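Local coordinates for protein tRNA(Ile2) 2-agmatinylcytidine synthetase TiaS (Archaeoglobus fulgidus, PDB 6AGG) that catalyses the ATP-dependent attachment of agmatine to the wobble cytidine of an isoleucine tRNA, forming 2-agmatinylcytidine and switching the codon read from AUG to AUA, at residues E178-M183 with V202-N207; Q190-V195 with R217-E222; P211-I216 with K232-D237. One frame throughout, in Å; residues are numbered along the deposited sequence.

Contact 1 (E178-M183 with V202-N207). With AG2 (agmatine), chain D.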
loop_
_atom_site.group_PDB
_atom_site.type_symbol
_atom_site.label_atom_id
_atom_site.label_comp_id
_atom_site.label_asym_id
_atom_site.label_seq_id
_atom_site.Cartn_x
_atom_site.Cartn_y
_atom_site.Cartn_z
ATOM N N GLU A 178 -21.235 2.303 12.391
ATOM C CA GLU A 178 -21.637 0.903 12.441
ATOM C C GLU A 178 -22.070 0.453 11.051
ATOM O O GLU A 178 -21.715 -0.640 10.599
ATOM C CB GLU A 178 -22.772 0.700 13.446
ATOM C CG GLU A 178 -22.617 1.497 14.734
ATOM C CD GLU A 178 -21.324 1.196 15.462
ATOM O OE1 GLU A 178 -21.093 0.016 15.806
ATOM O OE2 GLU A 178 -20.536 2.139 15.688
ATOM N N SER A 179 -22.840 1.309 10.387
ATOM C CA SER A 179 -23.223 1.115 8.991
ATOM C C SER A 179 -22.087 0.504 8.150
ATOM O O SER A 179 -22.332 -0.322 7.267
ATOM C CB SER A 179 -23.685 2.456 8.398
ATOM O OG SER A 179 -23.582 2.492 6.985
ATOM N N PHE A 180 -20.848 0.901 8.440
ATOM C CA PHE A 180 -19.690 0.440 7.678
ATOM C C PHE A 180 -19.157 -0.908 8.155
ATOM O O PHE A 180 -18.809 -1.768 7.345
ATOM C CB PHE A 180 -18.573 1.488 7.701
ATOM C CG PHE A 180 -18.808 2.650 6.770
ATOM C CD1 PHE A 180 -18.424 2.578 5.441
ATOM C CD2 PHE A 180 -19.410 3.811 7.222
ATOM C CE1 PHE A 180 -18.639 3.639 4.580
ATOM C CE2 PHE A 180 -19.625 4.872 6.366
ATOM C CZ PHE A 180 -19.236 4.786 5.043
ATOM N N PHE A 181 -19.082 -1.083 9.470
ATOM C CA PHE A 181 -18.646 -2.349 10.044
ATOM C C PHE A 181 -19.601 -3.450 9.633
ATOM O O PHE A 181 -19.192 -4.457 9.063
ATOM C CB PHE A 181 -18.569 -2.254 11.565
ATOM C CG PHE A 181 -17.468 -1.362 12.055
ATOM C CD1 PHE A 181 -16.222 -1.886 12.371
ATOM C CD2 PHE A 181 -17.672 0.006 12.184
ATOM C CE1 PHE A 181 -15.200 -1.067 12.819
ATOM C CE2 PHE A 181 -16.656 0.836 12.630
ATOM C CZ PHE A 181 -15.414 0.297 12.949
ATOM N N ASP A 182 -20.880 -3.240 9.921
ATOM C CA ASP A 182 -21.924 -4.167 9.512
ATOM C C ASP A 182 -21.671 -4.633 8.085
ATOM O O ASP A 182 -21.716 -5.828 7.786
ATOM C CB ASP A 182 -23.294 -3.487 9.595
ATOM C CG ASP A 182 -23.612 -2.976 10.991
ATOM O OD1 ASP A 182 -23.193 -3.618 11.978
ATOM O OD2 ASP A 182 -24.279 -1.928 11.099
ATOM N N MET A 183 -21.395 -3.669 7.211
ATOM C CA MET A 183 -21.166 -3.931 5.793
ATOM C C MET A 183 -19.955 -4.853 5.572
ATOM O O MET A 183 -20.015 -5.812 4.798
ATOM C CB MET A 183 -21.017 -2.600 5.039
ATOM C CG MET A 183 -20.764 -2.722 3.546
ATOM S SD MET A 183 -19.030 -2.999 3.129
ATOM C CE MET A 183 -18.250 -1.668 4.040
ATOM N N VAL A 202 -12.820 3.533 11.248
ATOM C CA VAL A 202 -13.179 3.456 9.837
ATOM C C VAL A 202 -11.994 3.919 9.011
ATOM O O VAL A 202 -11.226 4.772 9.447
ATOM C CB VAL A 202 -14.393 4.327 9.509
ATOM C CG1 VAL A 202 -14.792 4.155 8.041
ATOM C CG2 VAL A 202 -15.548 3.976 10.428
ATOM N N VAL A 203 -11.850 3.364 7.816
ATOM C CA VAL A 203 -10.608 3.519 7.073
ATOM C C VAL A 203 -10.794 4.002 5.636
ATOM O O VAL A 203 -9.868 4.538 5.039
ATOM C CB VAL A 203 -9.792 2.198 7.105
ATOM C CG1 VAL A 203 -8.685 2.214 6.075
ATOM C CG2 VAL A 203 -9.226 1.971 8.494
ATOM N N CYS A 204 -11.991 3.822 5.090
ATOM C CA CYS A 204 -12.266 4.209 3.708
ATOM C C CYS A 204 -12.690 5.675 3.595
ATOM O O CYS A 204 -13.148 6.121 2.544
ATOM C CB CYS A 204 -13.338 3.298 3.099
ATOM S SG CYS A 204 -14.774 3.022 4.159
ATOM N N ILE A 205 -12.531 6.419 4.681
ATOM C CA ILE A 205 -13.009 7.789 4.723
ATOM C C ILE A 205 -11.885 8.793 4.951
ATOM O O ILE A 205 -11.291 8.842 6.025
ATOM C CB ILE A 205 -14.101 7.960 5.791
ATOM C CG1 ILE A 205 -15.345 7.162 5.388
ATOM C CG2 ILE A 205 -14.430 9.423 5.978
ATOM C CD1 ILE A 205 -16.518 7.324 6.323
ATOM N N PRO A 206 -11.598 9.607 3.930
ATOM C CA PRO A 206 -10.504 10.577 4.003
ATOM C C PRO A 206 -10.730 11.617 5.098
ATOM O O PRO A 206 -11.864 11.890 5.504
ATOM C CB PRO A 206 -10.527 11.239 2.618
ATOM C CG PRO A 206 -11.913 11.037 2.114
ATOM C CD PRO A 206 -12.359 9.717 2.673
ATOM N N ASN A 207 -9.632 12.194 5.563
ATOM C CA ASN A 207 -9.667 13.178 6.627
ATOM C C ASN A 207 -9.441 14.566 6.039
ATOM O O ASN A 207 -9.100 15.515 6.745
ATOM C CB ASN A 207 -8.572 12.848 7.637
ATOM C CG ASN A 207 -8.889 13.352 9.014
ATOM O OD1 ASN A 207 -10.016 13.763 9.290
ATOM N ND2 ASN A 207 -7.898 13.320 9.899
HETATM N N AG2 D . -4.341 5.160 5.609
HETATM C CA AG2 D . -5.133 3.998 5.290
HETATM C CB AG2 D . -6.045 4.093 4.113
HETATM C CG AG2 D . -6.696 2.852 3.600
HETATM C CD AG2 D . -7.827 3.008 2.636
HETATM N NE AG2 D . -8.947 2.123 2.721
HETATM C CZ AG2 D . -10.032 2.242 1.787
HETATM N NH1 AG2 D . -10.011 3.160 0.853
HETATM N NH2 AG2 D . -11.044 1.428 1.877
#
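The closest backbone approach pairs Phe180 with Val202, their CA atoms 7.5 Å apart, so helix 177-187 meets the segment 202-207 through side chains alone. The contact is helix-on-loop packing inside the TiaS FLD domain, and the loop concerned, between strands 201-202 and 212-218, also lies against the bound agmatine. Phe180 carries most of the overlap. Its CG stands anti to the carbonyl carbon (chi1 -77°), which brings the ring out to three residues of 202-207. Cys204 SG lies 3.9 Å from Phe180 CD1 and is equally near CE1; with the sulfur 48° off the ring normal, this is an oblique sulfur-aromatic contact. Toward the tip of the ring, Ile205 CD1 reaches Phe180 CZ at 3.9 Å, the two side chains crossing at about a right angle. Val202 CG1 is a looser neighbour, 4.5 Å from Phe180 CG. An alanine at Phe180 removes the whole ring, which would probably leave Cys204 SG without its aromatic neighbour and open a gap between Ile205 CD1 and the helix. Val202 divides its two methyls between the aromatic residues: CG2 goes to Phe181, meeting its CE2 at 4.0 Å. The Phe181 ring is further packed edge-to-face against Trp197, while Val231 adds to the surroundings of Phe180. Every contact between the segments is thus apolar or sulfur-aromatic, in keeping with the buried setting of both phenylalanines. Agmatine meets the neighbouring atoms of the same loop: Val203 CG1 is 3.2 Å from agmatine CG, and Cys204, whose SG turns to the Phe180 ring, presents its CB to the guanidinium end, 3.2 Å from agmatine NH2.

Contact 2 (Q190-V195 with R217-E222). With AG2 (agmatine), chain D.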
loop_
_atom_site.group_PDB
_atom_site.type_symbol
_atom_site.label_atom_id
_atom_site.label_comp_id
_atom_site.label_asym_id
_atom_site.label_seq_id
_atom_site.Cartn_x
_atom_site.Cartn_y
_atom_site.Cartn_z
ATOM N N GLN A 190 -15.062 -9.963 0.133
ATOM C CA GLN A 190 -15.449 -9.343 -1.143
ATOM C C GLN A 190 -15.135 -7.848 -1.153
ATOM O O GLN A 190 -14.526 -7.353 -2.098
ATOM C CB GLN A 190 -16.915 -9.625 -1.489
ATOM C CG GLN A 190 -17.144 -11.020 -2.066
ATOM C CD GLN A 190 -16.110 -11.382 -3.128
ATOM O OE1 GLN A 190 -16.001 -10.704 -4.153
ATOM N NE2 GLN A 190 -15.333 -12.449 -2.876
ATOM N N THR A 191 -15.536 -7.134 -0.102
ATOM C CA THR A 191 -14.974 -5.805 0.155
ATOM C C THR A 191 -14.003 -5.937 1.315
ATOM O O THR A 191 -14.295 -6.606 2.303
ATOM C CB THR A 191 -16.040 -4.726 0.498
ATOM O OG1 THR A 191 -16.454 -4.859 1.867
ATOM C CG2 THR A 191 -17.242 -4.822 -0.431
ATOM N N PHE A 192 -12.849 -5.295 1.195
ATOM C CA PHE A 192 -11.774 -5.505 2.154
ATOM C C PHE A 192 -11.058 -4.190 2.407
ATOM O O PHE A 192 -11.160 -3.266 1.605
ATOM C CB PHE A 192 -10.782 -6.533 1.600
ATOM C CG PHE A 192 -10.035 -6.043 0.396
ATOM C CD1 PHE A 192 -8.803 -5.423 0.539
ATOM C CD2 PHE A 192 -10.577 -6.168 -0.874
ATOM C CE1 PHE A 192 -8.115 -4.951 -0.562
ATOM C CE2 PHE A 192 -9.895 -5.696 -1.981
ATOM C CZ PHE A 192 -8.661 -5.085 -1.825
ATOM N N ASP A 193 -10.331 -4.117 3.520
ATOM C CA ASP A 193 -9.520 -2.940 3.854
ATOM C C ASP A 193 -10.311 -1.643 3.956
ATOM O O ASP A 193 -9.752 -0.559 3.829
ATOM C CB ASP A 193 -8.376 -2.753 2.854
ATOM C CG ASP A 193 -7.123 -3.492 3.260
ATOM O OD1 ASP A 193 -7.042 -3.920 4.432
ATOM O OD2 ASP A 193 -6.220 -3.639 2.410
ATOM N N ASN A 194 -11.610 -1.756 4.189
ATOM C CA ASN A 194 -12.467 -0.587 4.272
ATOM C C ASN A 194 -12.762 -0.180 5.707
ATOM O O ASN A 194 -13.492 0.768 5.960
ATOM C CB ASN A 194 -13.757 -0.850 3.513
ATOM C CG ASN A 194 -13.510 -1.136 2.053
ATOM O OD1 ASN A 194 -12.626 -0.542 1.434
ATOM N ND2 ASN A 194 -14.282 -2.059 1.493
ATOM N N VAL A 195 -12.182 -0.909 6.646
ATOM C CA VAL A 195 -12.355 -0.610 8.058
ATOM C C VAL A 195 -11.332 -1.398 8.873
ATOM O O VAL A 195 -10.855 -2.448 8.440
ATOM C CB VAL A 195 -13.801 -0.904 8.537
ATOM C CG1 VAL A 195 -14.169 -2.358 8.296
ATOM C CG2 VAL A 195 -13.953 -0.550 9.997
ATOM N N ARG A 217 -12.821 -0.379 -1.288
ATOM C CA ARG A 217 -12.080 -1.392 -2.053
ATOM C C ARG A 217 -12.695 -2.798 -1.990
ATOM O O ARG A 217 -13.157 -3.249 -0.939
ATOM C CB ARG A 217 -10.620 -1.427 -1.615
ATOM C CG ARG A 217 -9.772 -0.326 -2.222
ATOM C CD ARG A 217 -8.848 0.265 -1.176
ATOM N NE ARG A 217 -7.790 1.068 -1.771
ATOM C CZ ARG A 217 -6.869 1.718 -1.074
ATOM N NH1 ARG A 217 -6.879 1.674 0.247
ATOM N NH2 ARG A 217 -5.943 2.421 -1.701
ATOM N N GLY A 218 -12.683 -3.489 -3.128
ATOM C CA GLY A 218 -13.389 -4.750 -3.269
ATOM C C GLY A 218 -12.965 -5.559 -4.483
ATOM O O GLY A 218 -11.935 -5.287 -5.097
ATOM N N GLU A 219 -13.778 -6.553 -4.835
ATOM C CA GLU A 219 -13.384 -7.558 -5.823
ATOM C C GLU A 219 -14.301 -7.610 -7.037
ATOM O O GLU A 219 -13.847 -7.829 -8.160
ATOM C CB GLU A 219 -13.329 -8.949 -5.178
ATOM C CG GLU A 219 -12.463 -9.038 -3.935
ATOM C CD GLU A 219 -10.983 -9.001 -4.250
ATOM O OE1 GLU A 219 -10.630 -8.725 -5.416
ATOM O OE2 GLU A 219 -10.174 -9.258 -3.332
ATOM N N SER A 220 -15.596 -7.433 -6.807
ATOM C CA SER A 220 -16.564 -7.474 -7.889
ATOM C C SER A 220 -17.368 -6.188 -7.915
ATOM O O SER A 220 -17.386 -5.437 -6.943
ATOM C CB SER A 220 -17.529 -8.645 -7.695
ATOM O OG SER A 220 -18.657 -8.232 -6.939
ATOM N N VAL A 221 -18.052 -5.950 -9.025
ATOM C CA VAL A 221 -18.963 -4.818 -9.122
ATOM C C VAL A 221 -20.182 -5.077 -8.236
ATOM O O VAL A 221 -20.682 -4.175 -7.570
ATOM C CB VAL A 221 -19.397 -4.578 -10.584
ATOM C CG1 VAL A 221 -20.359 -3.403 -10.682
ATOM C CG2 VAL A 221 -18.178 -4.360 -11.462
ATOM N N GLU A 222 -20.642 -6.326 -8.211
ATOM C CA GLU A 222 -21.814 -6.701 -7.422
ATOM C C GLU A 222 -21.625 -6.499 -5.913
ATOM O O GLU A 222 -22.538 -6.051 -5.222
ATOM C CB GLU A 222 -22.212 -8.147 -7.716
ATOM C CG GLU A 222 -23.414 -8.629 -6.917
ATOM C CD GLU A 222 -23.890 -10.005 -7.340
ATOM O OE1 GLU A 222 -24.752 -10.579 -6.639
ATOM O OE2 GLU A 222 -23.403 -10.510 -8.375
HETATM N N AG2 D . -4.341 5.160 5.609
HETATM C CA AG2 D . -5.133 3.998 5.290
HETATM C CB AG2 D . -6.045 4.093 4.113
HETATM C CG AG2 D . -6.696 2.852 3.600
HETATM C CD AG2 D . -7.827 3.008 2.636
HETATM N NE AG2 D . -8.947 2.123 2.721
HETATM C CZ AG2 D . -10.032 2.242 1.787
HETATM N NH1 AG2 D . -10.011 3.160 0.853
HETATM N NH2 AG2 D . -11.044 1.428 1.877
#
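Thr191 and Gly218 face each other in a single beta bridge, their CA atoms 3.9 Å apart, and the end-to-end directions of the two segments differ by 164°, so they run nearly antiparallel. Among the hydrogen bonds, the backbone one is Phe192 N to Arg217 O (3.0 Å, 159° at the hydrogen). The other two involve the amide of Asn194, which grips the backbone of Arg217 at both polar groups: Arg217 N donates to Asn194 OD1 at 2.7 Å, and Asn194 ND2 donates to Arg217 O at 2.9 Å. Arg217 O therefore accepts from two donors, and the paired bonds fix the rotation of the amide. Van der Waals packing centres on Phe192, whose CG takes the crowded position between its own backbone N and carbonyl carbon (chi1 67°), a torsion that lays the ring along strand residues Arg217 and Gly218. Arg217 CB lies over one face of this ring, offset toward the rim, and Phe192 CE2 approaches Gly218 N at 3.7 Å. Farther out, the bent side chains of Gln190 and Glu219 cross at about a right angle, Gln190 OE1 coming to 3.4 Å from Glu219 CB. The charged ends turn to other partners: Glu219 OE2 forms a salt bridge with Arg410, Asp193 OD1 one with Arg401, and Arg217 NH2 is hydrogen-bonded to His403 ND1. Ligand contacts follow directly from this loop path, since Asp193 O accepts from both agmatine NE (3.0 Å) and agmatine NH2 (3.1 Å). Agmatine NH2 also comes close to Asn194 OD1, the atom that takes Arg217 N. Asp193 and Asn194, just past the single antiparallel bridge to edge strand 212-218 of the sheet, thus line part of the agmatine site.

Contact 3 (P211-I216 with K232-D237). With AG2 (agmatine), chain D.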
loop_
_atom_site.group_PDB
_atom_site.type_symbol
_atom_site.label_atom_id
_atom_site.label_comp_id
_atom_site.label_asym_id
_atom_site.label_seq_id
_atom_site.Cartn_x
_atom_site.Cartn_y
_atom_site.Cartn_z
ATOM N N PRO A 211 -13.003 16.226 -2.651
ATOM C CA PRO A 211 -14.381 15.836 -2.968
ATOM C C PRO A 211 -14.744 14.390 -2.600
ATOM O O PRO A 211 -15.919 14.023 -2.684
ATOM C CB PRO A 211 -14.454 16.016 -4.495
ATOM C CG PRO A 211 -13.227 16.781 -4.880
ATOM C CD PRO A 211 -12.198 16.434 -3.864
ATOM N N VAL A 212 -13.775 13.573 -2.208
ATOM C CA VAL A 212 -14.080 12.177 -1.914
ATOM C C VAL A 212 -14.811 11.997 -0.582
ATOM O O VAL A 212 -14.351 12.462 0.460
ATOM C CB VAL A 212 -12.808 11.279 -1.982
ATOM C CG1 VAL A 212 -13.072 9.869 -1.372
ATOM C CG2 VAL A 212 -12.287 11.196 -3.439
ATOM N N LEU A 213 -15.964 11.333 -0.635
ATOM C CA LEU A 213 -16.706 10.966 0.568
ATOM C C LEU A 213 -16.103 9.690 1.169
ATOM O O LEU A 213 -15.550 9.699 2.274
ATOM C CB LEU A 213 -18.176 10.723 0.231
ATOM C CG LEU A 213 -19.210 11.032 1.325
ATOM C CD1 LEU A 213 -20.402 10.089 1.216
ATOM C CD2 LEU A 213 -18.621 10.999 2.734
ATOM N N TYR A 214 -16.236 8.592 0.432
ATOM C CA TYR A 214 -15.567 7.350 0.765
ATOM C C TYR A 214 -15.094 6.663 -0.506
ATOM O O TYR A 214 -15.682 6.832 -1.577
ATOM C CB TYR A 214 -16.483 6.416 1.567
ATOM C CG TYR A 214 -17.748 6.023 0.841
ATOM C CD1 TYR A 214 -18.970 6.581 1.188
ATOM C CD2 TYR A 214 -17.723 5.093 -0.191
ATOM C CE1 TYR A 214 -20.135 6.232 0.532
ATOM C CE2 TYR A 214 -18.889 4.736 -0.859
ATOM C CZ TYR A 214 -20.092 5.311 -0.489
ATOM O OH TYR A 214 -21.259 4.964 -1.135
ATOM N N GLY A 215 -14.010 5.907 -0.371
ATOM C CA GLY A 215 -13.524 5.026 -1.417
ATOM C C GLY A 215 -13.502 3.615 -0.867
ATOM O O GLY A 215 -12.756 3.312 0.070
ATOM N N ILE A 216 -14.332 2.749 -1.432
ATOM C CA ILE A 216 -14.456 1.383 -0.926
ATOM C C ILE A 216 -13.778 0.366 -1.840
ATOM O O ILE A 216 -14.118 0.260 -3.018
ATOM C CB ILE A 216 -15.933 0.999 -0.725
ATOM C CG1 ILE A 216 -16.498 1.684 0.519
ATOM C CG2 ILE A 216 -16.089 -0.505 -0.584
ATOM C CD1 ILE A 216 -18.010 1.801 0.511
ATOM N N LYS A 232 -24.641 4.142 5.303
ATOM C CA LYS A 232 -25.402 5.369 5.549
ATOM C C LYS A 232 -24.466 6.566 5.703
ATOM O O LYS A 232 -23.618 6.586 6.595
ATOM C CB LYS A 232 -26.267 5.228 6.805
ATOM C CG LYS A 232 -27.119 3.961 6.864
ATOM C CD LYS A 232 -28.122 3.887 5.723
ATOM C CE LYS A 232 -29.233 2.888 6.028
ATOM N NZ LYS A 232 -28.719 1.507 6.271
ATOM N N THR A 233 -24.626 7.564 4.835
ATOM C CA THR A 233 -23.765 8.750 4.839
ATOM C C THR A 233 -24.520 10.005 4.403
ATOM O O THR A 233 -25.687 9.940 4.018
ATOM C CB THR A 233 -22.581 8.600 3.859
ATOM O OG1 THR A 233 -23.082 8.492 2.523
ATOM C CG2 THR A 233 -21.741 7.375 4.182
ATOM N N GLU A 234 -23.838 11.146 4.455
ATOM C CA GLU A 234 -24.352 12.370 3.856
ATOM C C GLU A 234 -24.461 12.163 2.354
ATOM O O GLU A 234 -23.601 11.535 1.745
ATOM C CB GLU A 234 -23.427 13.559 4.140
ATOM C CG GLU A 234 -22.144 13.570 3.298
ATOM C CD GLU A 234 -21.289 14.808 3.526
ATOM O OE1 GLU A 234 -21.089 15.190 4.698
ATOM O OE2 GLU A 234 -20.824 15.402 2.530
ATOM N N PRO A 235 -25.519 12.704 1.753
ATOM C CA PRO A 235 -25.852 12.577 0.333
ATOM C C PRO A 235 -24.652 12.388 -0.595
ATOM O O PRO A 235 -23.691 13.162 -0.586
ATOM C CB PRO A 235 -26.557 13.903 0.038
ATOM C CG PRO A 235 -27.288 14.188 1.309
ATOM C CD PRO A 235 -26.429 13.635 2.439
ATOM N N VAL A 236 -24.729 11.341 -1.404
ATOM C CA VAL A 236 -23.726 11.091 -2.420
ATOM C C VAL A 236 -24.149 11.747 -3.718
ATOM O O VAL A 236 -25.244 11.516 -4.221
ATOM C CB VAL A 236 -23.513 9.576 -2.642
ATOM C CG1 VAL A 236 -22.620 9.328 -3.865
ATOM C CG2 VAL A 236 -22.921 8.943 -1.386
ATOM N N ASP A 237 -23.277 12.583 -4.254
ATOM C CA ASP A 237 -23.548 13.235 -5.520
ATOM C C ASP A 237 -22.989 12.386 -6.662
ATOM O O ASP A 237 -23.746 11.728 -7.371
ATOM C CB ASP A 237 -22.966 14.651 -5.522
ATOM C CG ASP A 237 -22.941 15.274 -6.902
ATOM O OD1 ASP A 237 -23.868 15.024 -7.696
ATOM O OD2 ASP A 237 -21.977 16.011 -7.189
HETATM N N AG2 D . -4.341 5.160 5.609
HETATM C CA AG2 D . -5.133 3.998 5.290
HETATM C CB AG2 D . -6.045 4.093 4.113
HETATM C CG AG2 D . -6.696 2.852 3.600
HETATM C CD AG2 D . -7.827 3.008 2.636
HETATM N NE AG2 D . -8.947 2.123 2.721
HETATM C CZ AG2 D . -10.032 2.242 1.787
HETATM N NH1 AG2 D . -10.011 3.160 0.853
HETATM N NH2 AG2 D . -11.044 1.428 1.877
#
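Leu213 overlaps the loop 232-237 chiefly through one methyl, CD1, which lies 3.4 Å from Thr233 OG1 and 3.6 Å from the backbone Glu234 O. Val236 CG2 is 3.8 Å from the same Leu213 CD1, so three residues of the loop converge on one methyl carbon, and its surroundings mix a hydroxyl, a carbonyl and a methyl. The Thr233 hydroxyl is itself engaged, donating to Glu234 O at 3.2 Å from 50° above the carbonyl plane. Next along the strand, Tyr214 has its CG between its backbone N and carbonyl carbon (chi1 60°), which carries the ring to Thr233, CE1 lying 4.1 Å from Thr233 CG2; ring and threonine side chain cross at about a right angle. Thr233 therefore meets both residues, OG1 against Leu213 and CG2 against Tyr214. The segments belong to a beta-alpha-beta crossover: strand 212-218 leads into helix 221-230, and the loop 232-237 carries the chain on to strand 239-244, parallel to the first and separated from it by strand 157-163. Tyr214 is seated within that unit, touching Met228 of the helix and Leu160 of the intervening strand. The chain turns a corner at Leu213, which is consistent with neighbouring side chains both reaching the returning loop. Glu234 OE1 accepts from Glu174 N, beyond this contact. One residue past Tyr214, Gly215 O accepts from agmatine NH1 at 2.9 Å, with a second, weak bond from agmatine NH2.

In the fold
All three contacts lie in the TiaS FLD domain, on the same side of the chain's centre. The centres of contacts 1 and 3 are about 11 Å apart, those of contacts 1 and 2 about 12 Å, and those of contacts 2 and 3 about 15 Å. Along the chain, contact 2 crosses both others, whereas contact 1 closes before contact 3 opens. Contacts 2 and 3 share strand 212-218, the outermost strand at one end of an eight-stranded mixed sheet; contact 1 joins that strand by a probable backbone bond, Cys204 O to Gly215 N. Each contact also touches agmatine, so its pocket is assembled from two loops and an edge strand that lie within about 25 residues of one another.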